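Local coordinates for protein probable amino acid aminotransferase (Mycobacterium tuberculosis, PDB 6Q1S) that probably acts as an amino acid aminotransferase of the class IV family, and binds 4'-deoxy-4'-aminopyridoxal-5'-phosphate and 2-oxoglutaric acid, at residues B[117-130]-B[252-266]. Residues are numbered along the deposited sequence; the frame is centred on the assembly and turned at random.
Sequences RVIGARRDGVSAIT and LVSSMTLAARVHTLD. With AKG (2-oxoglutaric acid), chain H; PMP (4'-deoxy-4'-aminopyridoxal-5'-phosphate), chain G.
R122 NH2 donates to M256 O at 2.7 Å; the oxygen lies only 6° out of the guanidinium plane of R122, and E88 holds the same nitrogen in a salt bridge. This ties helix 117-123 to the 255-257 turn beside the ligand pocket of a class IV aminotransferase fold. With the chain extended from CG to NE, the guanidinium group lies over L258, whose CD1 sits 3.9 Å above its centre. On the pocket side, T257 OG1 donates to AKG O2 (3.0 Å), while its other branch, CG2, packs against A121 CB. The turn also contacts PMP: S255 OG donates to its O1P and is itself hydrogen-bonded to H49.

Beyond G125, where the chain leaves the helical conformation, it joins the mixed sheet, and parallel pairing is established by V126 N to R261 O, H263 N to V126 O, A128 N to T264 O (2.8 Å) and D266 N to A128 O. At the corner, chi1 of 58° sets CG of H263 between its backbone N and carbonyl carbon, placing V126 O 3.4 Å above the ring centre. T130 N closes the far end by donating to D266 OD2 at 2.7 Å, on the syn side, 30° out of the carboxylate plane.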
ATOM      1  N   ARG B 117      16.138  10.218  14.284  1.00 31.15           N
ATOM      2  CA  ARG B 117      16.304   8.780  14.453  1.00 30.30           C
ATOM      3  C   ARG B 117      17.461   8.226  13.630  1.00 31.68           C
ATOM      4  O   ARG B 117      17.982   7.154  13.954  1.00 34.09           O
ATOM      5  CB  ARG B 117      15.002   8.066  14.084  1.00 28.16           C
ATOM      6  CG  ARG B 117      14.653   8.170  12.608  1.00 27.40           C
ATOM      7  CD  ARG B 117      13.732   7.052  12.152  1.00 26.73           C
ATOM      8  NE  ARG B 117      13.086   7.383  10.884  1.00 25.39           N
ATOM      9  CZ  ARG B 117      13.653   7.236   9.693  1.00 26.12           C
ATOM     10  NH1 ARG B 117      14.891   6.771   9.598  1.00 27.84           N
ATOM     11  NH2 ARG B 117      12.987   7.562   8.594  1.00 25.39           N
ATOM     12  N   VAL B 118      17.882   8.936  12.582  1.00 30.87           N
ATOM     13  CA  VAL B 118      18.938   8.422  11.716  1.00 29.39           C
ATOM     14  C   VAL B 118      20.290   8.502  12.413  1.00 30.72           C
ATOM     15  O   VAL B 118      21.091   7.560  12.349  1.00 33.38           O
ATOM     16  CB  VAL B 118      18.942   9.184  10.378  1.00 29.53           C
ATOM     17  CG1 VAL B 118      20.227   8.919   9.614  1.00 31.56           C
ATOM     18  CG2 VAL B 118      17.736   8.790   9.543  1.00 27.24           C
ATOM     19  N   ILE B 119      20.565   9.613  13.099  1.00 29.54           N
ATOM     20  CA  ILE B 119      21.860   9.761  13.754  1.00 30.80           C
ATOM     21  C   ILE B 119      22.007   8.756  14.891  1.00 31.18           C
ATOM     22  O   ILE B 119      23.114   8.269  15.160  1.00 33.39           O
ATOM     23  CB  ILE B 119      22.065  11.214  14.231  1.00 33.58           C
ATOM     24  CG1 ILE B 119      23.556  11.508  14.408  1.00 36.49           C
ATOM     25  CG2 ILE B 119      21.310  11.495  15.523  1.00 34.51           C
ATOM     26  CD1 ILE B 119      24.351  11.391  13.123  1.00 37.56           C
ATOM     27  N   GLY B 120      20.908   8.419  15.570  1.00 30.21           N
ATOM     28  CA  GLY B 120      20.979   7.411  16.614  1.00 30.43           C
ATOM     29  C   GLY B 120      21.169   6.013  16.057  1.00 30.23           C
ATOM     30  O   GLY B 120      21.921   5.210  16.615  1.00 32.08           O
ATOM     31  N   ALA B 121      20.493   5.704  14.948  1.00 29.56           N
ATOM     32  CA  ALA B 121      20.618   4.379  14.349  1.00 29.38           C
ATOM     33  C   ALA B 121      22.024   4.143  13.810  1.00 29.93           C
ATOM     34  O   ALA B 121      22.561   3.036  13.927  1.00 30.18           O
ATOM     35  CB  ALA B 121      19.580   4.204  13.243  1.00 28.58           C
ATOM     36  N   ARG B 122      22.631   5.167  13.208  1.00 30.18           N
ATOM     37  CA  ARG B 122      24.002   5.035  12.726  1.00 30.78           C
ATOM     38  C   ARG B 122      24.976   4.879  13.887  1.00 32.82           C
ATOM     39  O   ARG B 122      25.842   3.996  13.875  1.00 35.89           O
ATOM     40  CB  ARG B 122      24.382   6.249  11.880  1.00 30.91           C
ATOM     41  CG  ARG B 122      23.571   6.422  10.611  1.00 30.21           C
ATOM     42  CD  ARG B 122      24.159   7.530   9.754  1.00 30.48           C
ATOM     43  NE  ARG B 122      23.258   7.943   8.683  1.00 29.83           N
ATOM     44  CZ  ARG B 122      23.400   9.063   7.981  1.00 30.28           C
ATOM     45  NH1 ARG B 122      24.410   9.883   8.239  1.00 30.64           N
ATOM     46  NH2 ARG B 122      22.535   9.364   7.022  1.00 30.20           N
ATOM     47  N   ARG B 123      24.847   5.734  14.901  1.00 35.15           N
ATOM     48  CA  ARG B 123      25.796   5.753  16.009  1.00 35.69           C
ATOM     49  C   ARG B 123      25.558   4.603  16.979  1.00 33.64           C
ATOM     50  O   ARG B 123      26.500   3.904  17.368  1.00 33.27           O
ATOM     51  CB  ARG B 123      25.708   7.090  16.743  1.00 37.30           C
ATOM     52  CG  ARG B 123      26.812   7.331  17.754  1.00 38.16           C
ATOM     53  CD  ARG B 123      26.390   8.447  18.682  1.00 39.55           C
ATOM     54  NE  ARG B 123      24.993   8.279  19.074  1.00 39.80           N
ATOM     55  CZ  ARG B 123      24.225   9.251  19.555  1.00 39.06           C
ATOM     56  NH1 ARG B 123      24.716  10.473  19.707  1.00 41.57           N
ATOM     57  NH2 ARG B 123      22.963   9.000  19.877  1.00 35.25           N
ATOM     58  N   ASP B 124      24.306   4.393  17.380  1.00 32.11           N
ATOM     59  CA  ASP B 124      23.997   3.452  18.449  1.00 32.20           C
ATOM     60  C   ASP B 124      23.524   2.097  17.947  1.00 32.56           C
ATOM     61  O   ASP B 124      23.727   1.091  18.636  1.00 34.30           O
ATOM     62  CB  ASP B 124      22.928   4.043  19.376  1.00 31.97           C
ATOM     63  CG  ASP B 124      23.348   5.371  19.973  1.00 32.48           C
ATOM     64  OD1 ASP B 124      24.564   5.575  20.175  1.00 33.21           O
ATOM     65  OD2 ASP B 124      22.463   6.211  20.240  1.00 32.19           O
ATOM     66  N   GLY B 125      22.905   2.041  16.778  1.00 31.07           N
ATOM     67  CA  GLY B 125      22.305   0.809  16.315  1.00 30.60           C
ATOM     68  C   GLY B 125      20.849   0.729  16.711  1.00 29.99           C
ATOM     69  O   GLY B 125      20.246   1.690  17.202  1.00 29.86           O
ATOM     70  N   VAL B 126      20.271  -0.452  16.502  1.00 29.64           N
ATOM     71  CA  VAL B 126      18.846  -0.655  16.724  1.00 29.04           C
ATOM     72  C   VAL B 126      18.619  -2.019  17.352  1.00 29.14           C
ATOM     73  O   VAL B 126      19.419  -2.946  17.190  1.00 29.48           O
ATOM     74  CB  VAL B 126      18.019  -0.542  15.419  1.00 29.29           C
ATOM     75  CG1 VAL B 126      18.133   0.852  14.813  1.00 30.15           C
ATOM     76  CG2 VAL B 126      18.447  -1.608  14.420  1.00 29.44           C
ATOM     77  N   SER B 127      17.513  -2.131  18.077  1.00 28.87           N
ATOM     78  CA  SER B 127      17.009  -3.407  18.555  1.00 28.85           C
ATOM     79  C   SER B 127      15.883  -3.833  17.626  1.00 28.11           C
ATOM     80  O   SER B 127      14.933  -3.074  17.405  1.00 29.36           O
ATOM     81  CB  SER B 127      16.509  -3.302  19.997  1.00 29.10           C
ATOM     82  OG  SER B 127      15.336  -2.512  20.071  1.00 28.61           O
ATOM     83  N   ALA B 128      15.999  -5.031  17.069  1.00 28.06           N
ATOM     84  CA  ALA B 128      15.052  -5.513  16.079  1.00 29.26           C
ATOM     85  C   ALA B 128      14.403  -6.799  16.564  1.00 29.22           C
ATOM     86  O   ALA B 128      14.924  -7.495  17.438  1.00 31.23           O
ATOM     87  CB  ALA B 128      15.732  -5.746  14.724  1.00 30.94           C
ATOM     88  N   ILE B 129      13.243  -7.099  15.991  1.00 26.96           N
ATOM     89  CA  ILE B 129      12.541  -8.347  16.248  1.00 26.79           C
ATOM     90  C   ILE B 129      12.215  -8.994  14.911  1.00 26.38           C
ATOM     91  O   ILE B 129      11.929  -8.300  13.928  1.00 25.92           O
ATOM     92  CB  ILE B 129      11.255  -8.130  17.075  1.00 27.13           C
ATOM     93  CG1 ILE B 129      10.304  -7.168  16.360  1.00 27.27           C
ATOM     94  CG2 ILE B 129      11.596  -7.595  18.459  1.00 27.04           C
ATOM     95  CD1 ILE B 129       8.934  -7.083  16.996  1.00 25.61           C
ATOM     96  N   THR B 130      12.268 -10.322  14.870  1.00 26.57           N
ATOM     97  CA  THR B 130      11.842 -11.049  13.684  1.00 26.22           C
ATOM     98  C   THR B 130      10.326 -11.173  13.686  1.00 25.83           C
ATOM     99  O   THR B 130       9.713 -11.453  14.720  1.00 25.87           O
ATOM    100  CB  THR B 130      12.486 -12.433  13.632  1.00 26.67           C
ATOM    101  OG1 THR B 130      12.137 -13.172  14.808  1.00 26.99           O
ATOM    102  CG2 THR B 130      14.001 -12.312  13.540  1.00 27.19           C
ATOM    103  N   LEU B 252      20.783  -3.181   9.026  1.00 28.21           N
ATOM    104  CA  LEU B 252      19.631  -2.799   8.220  1.00 27.49           C
ATOM    105  C   LEU B 252      20.094  -1.644   7.340  1.00 28.48           C
ATOM    106  O   LEU B 252      20.230  -0.508   7.802  1.00 31.58           O
ATOM    107  CB  LEU B 252      18.451  -2.427   9.108  1.00 27.08           C
ATOM    108  CG  LEU B 252      18.012  -3.595   9.991  1.00 27.10           C
ATOM    109  CD1 LEU B 252      16.961  -3.150  10.974  1.00 26.81           C
ATOM    110  CD2 LEU B 252      17.498  -4.745   9.137  1.00 26.77           C
ATOM    111  N   VAL B 253      20.357  -1.948   6.075  1.00 27.48           N
ATOM    112  CA  VAL B 253      20.980  -1.012   5.150  1.00 27.65           C
ATOM    113  C   VAL B 253      19.912  -0.345   4.295  1.00 27.00           C
ATOM    114  O   VAL B 253      18.990  -1.007   3.801  1.00 28.23           O
ATOM    115  CB  VAL B 253      22.021  -1.736   4.277  1.00 28.09           C
ATOM    116  CG1 VAL B 253      22.875  -0.743   3.529  1.00 28.44           C
ATOM    117  CG2 VAL B 253      22.888  -2.645   5.139  1.00 28.66           C
ATOM    118  N   SER B 254      20.047   0.964   4.105  1.00 27.05           N
ATOM    119  CA  SER B 254      19.109   1.741   3.307  1.00 26.51           C
ATOM    120  C   SER B 254      19.812   3.018   2.862  1.00 26.84           C
ATOM    121  O   SER B 254      20.955   3.284   3.242  1.00 27.48           O
ATOM    122  CB  SER B 254      17.823   2.043   4.082  1.00 26.13           C
ATOM    123  OG  SER B 254      18.074   2.880   5.197  1.00 28.25           O
ATOM    124  N   SER B 255      19.116   3.815   2.051  1.00 26.45           N
ATOM    125  CA  SER B 255      19.755   4.967   1.422  1.00 26.78           C
ATOM    126  C   SER B 255      19.960   6.120   2.399  1.00 27.05           C
ATOM    127  O   SER B 255      20.990   6.800   2.346  1.00 27.64           O
ATOM    128  CB  SER B 255      18.932   5.434   0.223  1.00 26.29           C
ATOM    129  OG  SER B 255      18.950   4.471  -0.815  1.00 27.53           O
ATOM    130  N   MET B 256      19.007   6.350   3.302  1.00 26.67           N
ATOM    131  CA  MET B 256      19.104   7.480   4.222  1.00 26.93           C
ATOM    132  C   MET B 256      19.722   7.088   5.562  1.00 27.38           C
ATOM    133  O   MET B 256      20.595   7.796   6.074  1.00 27.97           O
ATOM    134  CB  MET B 256      17.721   8.105   4.432  1.00 26.32           C
ATOM    135  CG  MET B 256      17.701   9.257   5.421  1.00 29.26           C
ATOM    136  SD  MET B 256      16.128  10.142   5.435  1.00 31.89           S
ATOM    137  CE  MET B 256      15.085   8.975   6.301  1.00 31.48           C
ATOM    138  N   THR B 257      19.276   5.975   6.148  1.00 27.15           N
ATOM    139  CA  THR B 257      19.828   5.518   7.418  1.00 27.59           C
ATOM    140  C   THR B 257      21.210   4.892   7.258  1.00 28.51           C
ATOM    141  O   THR B 257      21.935   4.755   8.250  1.00 30.99           O
ATOM    142  CB  THR B 257      18.871   4.513   8.071  1.00 27.17           C
ATOM    143  OG1 THR B 257      17.526   4.997   7.967  1.00 26.53           O
ATOM    144  CG2 THR B 257      19.208   4.319   9.543  1.00 27.59           C
ATOM    145  N   LEU B 258      21.588   4.529   6.031  1.00 28.69           N
ATOM    146  CA  LEU B 258      22.869   3.899   5.725  1.00 28.82           C
ATOM    147  C   LEU B 258      22.986   2.529   6.383  1.00 29.18           C
ATOM    148  O   LEU B 258      22.587   1.526   5.786  1.00 30.24           O
ATOM    149  CB  LEU B 258      24.039   4.801   6.128  1.00 29.57           C
ATOM    150  CG  LEU B 258      24.118   6.132   5.376  1.00 29.62           C
ATOM    151  CD1 LEU B 258      25.480   6.770   5.570  1.00 30.48           C
ATOM    152  CD2 LEU B 258      23.814   5.947   3.894  1.00 29.26           C
ATOM    153  N   ALA B 259      23.518   2.458   7.600  1.00 29.93           N
ATOM    154  CA  ALA B 259      23.756   1.170   8.245  1.00 29.57           C
ATOM    155  C   ALA B 259      23.436   1.266   9.726  1.00 30.06           C
ATOM    156  O   ALA B 259      24.075   2.032  10.454  1.00 32.43           O
ATOM    157  CB  ALA B 259      25.203   0.710   8.040  1.00 30.31           C
ATOM    158  N   ALA B 260      22.456   0.480  10.167  1.00 29.21           N
ATOM    159  CA  ALA B 260      22.072   0.377  11.571  1.00 29.30           C
ATOM    160  C   ALA B 260      22.301  -1.065  12.005  1.00 29.51           C
ATOM    161  O   ALA B 260      21.545  -1.961  11.614  1.00 29.06           O
ATOM    162  CB  ALA B 260      20.617   0.795  11.780  1.00 28.63           C
ATOM    163  N   ARG B 261      23.342  -1.289  12.800  1.00 30.22           N
ATOM    164  CA  ARG B 261      23.639  -2.635  13.265  1.00 30.50           C
ATOM    165  C   ARG B 261      22.576  -3.105  14.250  1.00 30.21           C
ATOM    166  O   ARG B 261      22.110  -2.338  15.096  1.00 30.74           O
ATOM    167  CB  ARG B 261      25.016  -2.695  13.922  1.00 31.37           C
ATOM    168  CG  ARG B 261      25.562  -4.113  14.014  1.00 31.72           C
ATOM    169  CD  ARG B 261      26.903  -4.171  14.715  1.00 32.62           C
ATOM    170  NE  ARG B 261      26.820  -3.634  16.069  1.00 32.90           N
ATOM    171  CZ  ARG B 261      26.605  -4.382  17.146  1.00 33.10           C
ATOM    172  NH1 ARG B 261      26.539  -3.822  18.345  1.00 33.39           N
ATOM    173  NH2 ARG B 261      26.458  -5.694  17.018  1.00 33.04           N
ATOM    174  N   VAL B 262      22.194  -4.374  14.134  1.00 30.04           N
ATOM    175  CA  VAL B 262      21.226  -4.979  15.041  1.00 29.83           C
ATOM    176  C   VAL B 262      22.012  -5.543  16.221  1.00 33.34           C
ATOM    177  O   VAL B 262      22.624  -6.608  16.128  1.00 35.36           O
ATOM    178  CB  VAL B 262      20.399  -6.062  14.343  1.00 29.33           C
ATOM    179  CG1 VAL B 262      19.462  -6.743  15.332  1.00 29.21           C
ATOM    180  CG2 VAL B 262      19.622  -5.470  13.176  1.00 28.64           C
ATOM    181  N   HIS B 263      21.996  -4.821  17.343  1.00 34.01           N
ATOM    182  CA  HIS B 263      22.677  -5.276  18.548  1.00 31.53           C
ATOM    183  C   HIS B 263      21.809  -6.181  19.411  1.00 31.44           C
ATOM    184  O   HIS B 263      22.342  -6.887  20.274  1.00 32.02           O
ATOM    185  CB  HIS B 263      23.156  -4.076  19.378  1.00 31.97           C
ATOM    186  CG  HIS B 263      22.061  -3.143  19.798  1.00 31.54           C
ATOM    187  ND1 HIS B 263      21.061  -3.512  20.671  1.00 31.36           N
ATOM    188  CD2 HIS B 263      21.818  -1.852  19.472  1.00 31.29           C
ATOM    189  CE1 HIS B 263      20.246  -2.490  20.861  1.00 31.02           C
ATOM    190  NE2 HIS B 263      20.682  -1.470  20.144  1.00 30.96           N
ATOM    191  N   THR B 264      20.495  -6.173  19.198  1.00 30.76           N
ATOM    192  CA  THR B 264      19.568  -7.007  19.952  1.00 30.65           C
ATOM    193  C   THR B 264      18.506  -7.514  18.990  1.00 29.92           C
ATOM    194  O   THR B 264      17.823  -6.715  18.342  1.00 29.35           O
ATOM    195  CB  THR B 264      18.920  -6.228  21.103  1.00 30.69           C
ATOM    196  OG1 THR B 264      19.938  -5.576  21.873  1.00 31.36           O
ATOM    197  CG2 THR B 264      18.129  -7.162  22.002  1.00 30.74           C
ATOM    198  N   LEU B 265      18.380  -8.833  18.887  1.00 29.97           N
ATOM    199  CA  LEU B 265      17.419  -9.468  17.993  1.00 29.36           C
ATOM    200  C   LEU B 265      16.472 -10.324  18.819  1.00 30.73           C
ATOM    201  O   LEU B 265      16.907 -11.279  19.473  1.00 32.92           O
ATOM    202  CB  LEU B 265      18.133 -10.308  16.932  1.00 29.46           C
ATOM    203  CG  LEU B 265      17.242 -10.989  15.894  1.00 28.88           C
ATOM    204  CD1 LEU B 265      16.455  -9.947  15.115  1.00 28.20           C
ATOM    205  CD2 LEU B 265      18.075 -11.845  14.954  1.00 29.11           C
ATOM    206  N   ASP B 266      15.182  -9.978  18.789  1.00 30.21           N
ATOM    207  CA  ASP B 266      14.146 -10.695  19.535  1.00 28.72           C
ATOM    208  C   ASP B 266      14.474 -10.771  21.025  1.00 29.36           C
ATOM    209  O   ASP B 266      14.318 -11.814  21.662  1.00 29.69           O
ATOM    210  CB  ASP B 266      13.922 -12.096  18.961  1.00 28.67           C
ATOM    211  CG  ASP B 266      13.212 -12.072  17.627  1.00 27.99           C
ATOM    212  OD1 ASP B 266      13.591 -12.858  16.735  1.00 42.18           O
ATOM    213  OD2 ASP B 266      12.303 -11.237  17.454  1.00 41.07           O
TER
HETATM  214  C1  AKG H 302      14.461   5.458   6.280  1.00 38.59           C
HETATM  215  O1  AKG H 302      14.299   5.222   7.496  1.00 38.84           O
HETATM  216  O2  AKG H 302      15.566   5.816   5.817  1.00 39.17           O
HETATM  217  C2  AKG H 302      13.327   5.310   5.371  1.00 37.11           C
HETATM  218  O5  AKG H 302      13.417   4.575   4.400  1.00 38.19           O
HETATM  219  C3  AKG H 302      12.044   6.062   5.639  1.00 34.28           C
HETATM  220  C4  AKG H 302      11.132   5.212   6.516  1.00 32.69           C
HETATM  221  C5  AKG H 302      10.560   6.051   7.633  1.00 31.45           C
HETATM  222  O3  AKG H 302      10.775   7.283   7.619  1.00 31.51           O
HETATM  223  O4  AKG H 302       9.901   5.484   8.531  1.00 29.79           O
HETATM  224  N1  PMP G 301      13.612  -2.634   1.411  1.00 23.88           N
HETATM  225  C2  PMP G 301      12.541  -1.809   1.487  1.00 23.40           C
HETATM  226  C2A PMP G 301      11.154  -2.384   1.616  1.00 22.89           C
HETATM  227  C3  PMP G 301      12.727  -0.336   1.443  1.00 23.42           C
HETATM  228  O3  PMP G 301      11.667   0.514   1.517  1.00 22.97           O
HETATM  229  C4  PMP G 301      14.111   0.172   1.316  1.00 23.99           C
HETATM  230  C4A PMP G 301      14.405   1.653   1.263  1.00 26.07           C
HETATM  231  N4A PMP G 301      13.964   2.285   2.518  1.00 26.70           N
HETATM  232  C5  PMP G 301      15.196  -0.835   1.242  1.00 24.48           C
HETATM  233  C6  PMP G 301      14.875  -2.189   1.294  1.00 24.39           C
HETATM  234  C5A PMP G 301      16.636  -0.392   1.109  1.00 27.03           C
HETATM  235  O4P PMP G 301      16.826   0.237  -0.158  1.00 28.54           O
HETATM  236  P   PMP G 301      17.908   1.416  -0.335  1.00 29.28           P
HETATM  237  O1P PMP G 301      17.530   2.553   0.583  1.00 29.28           O
HETATM  238  O2P PMP G 301      19.273   0.882   0.030  1.00 32.23           O
HETATM  239  O3P PMP G 301      17.899   1.884  -1.769  1.00 27.02           O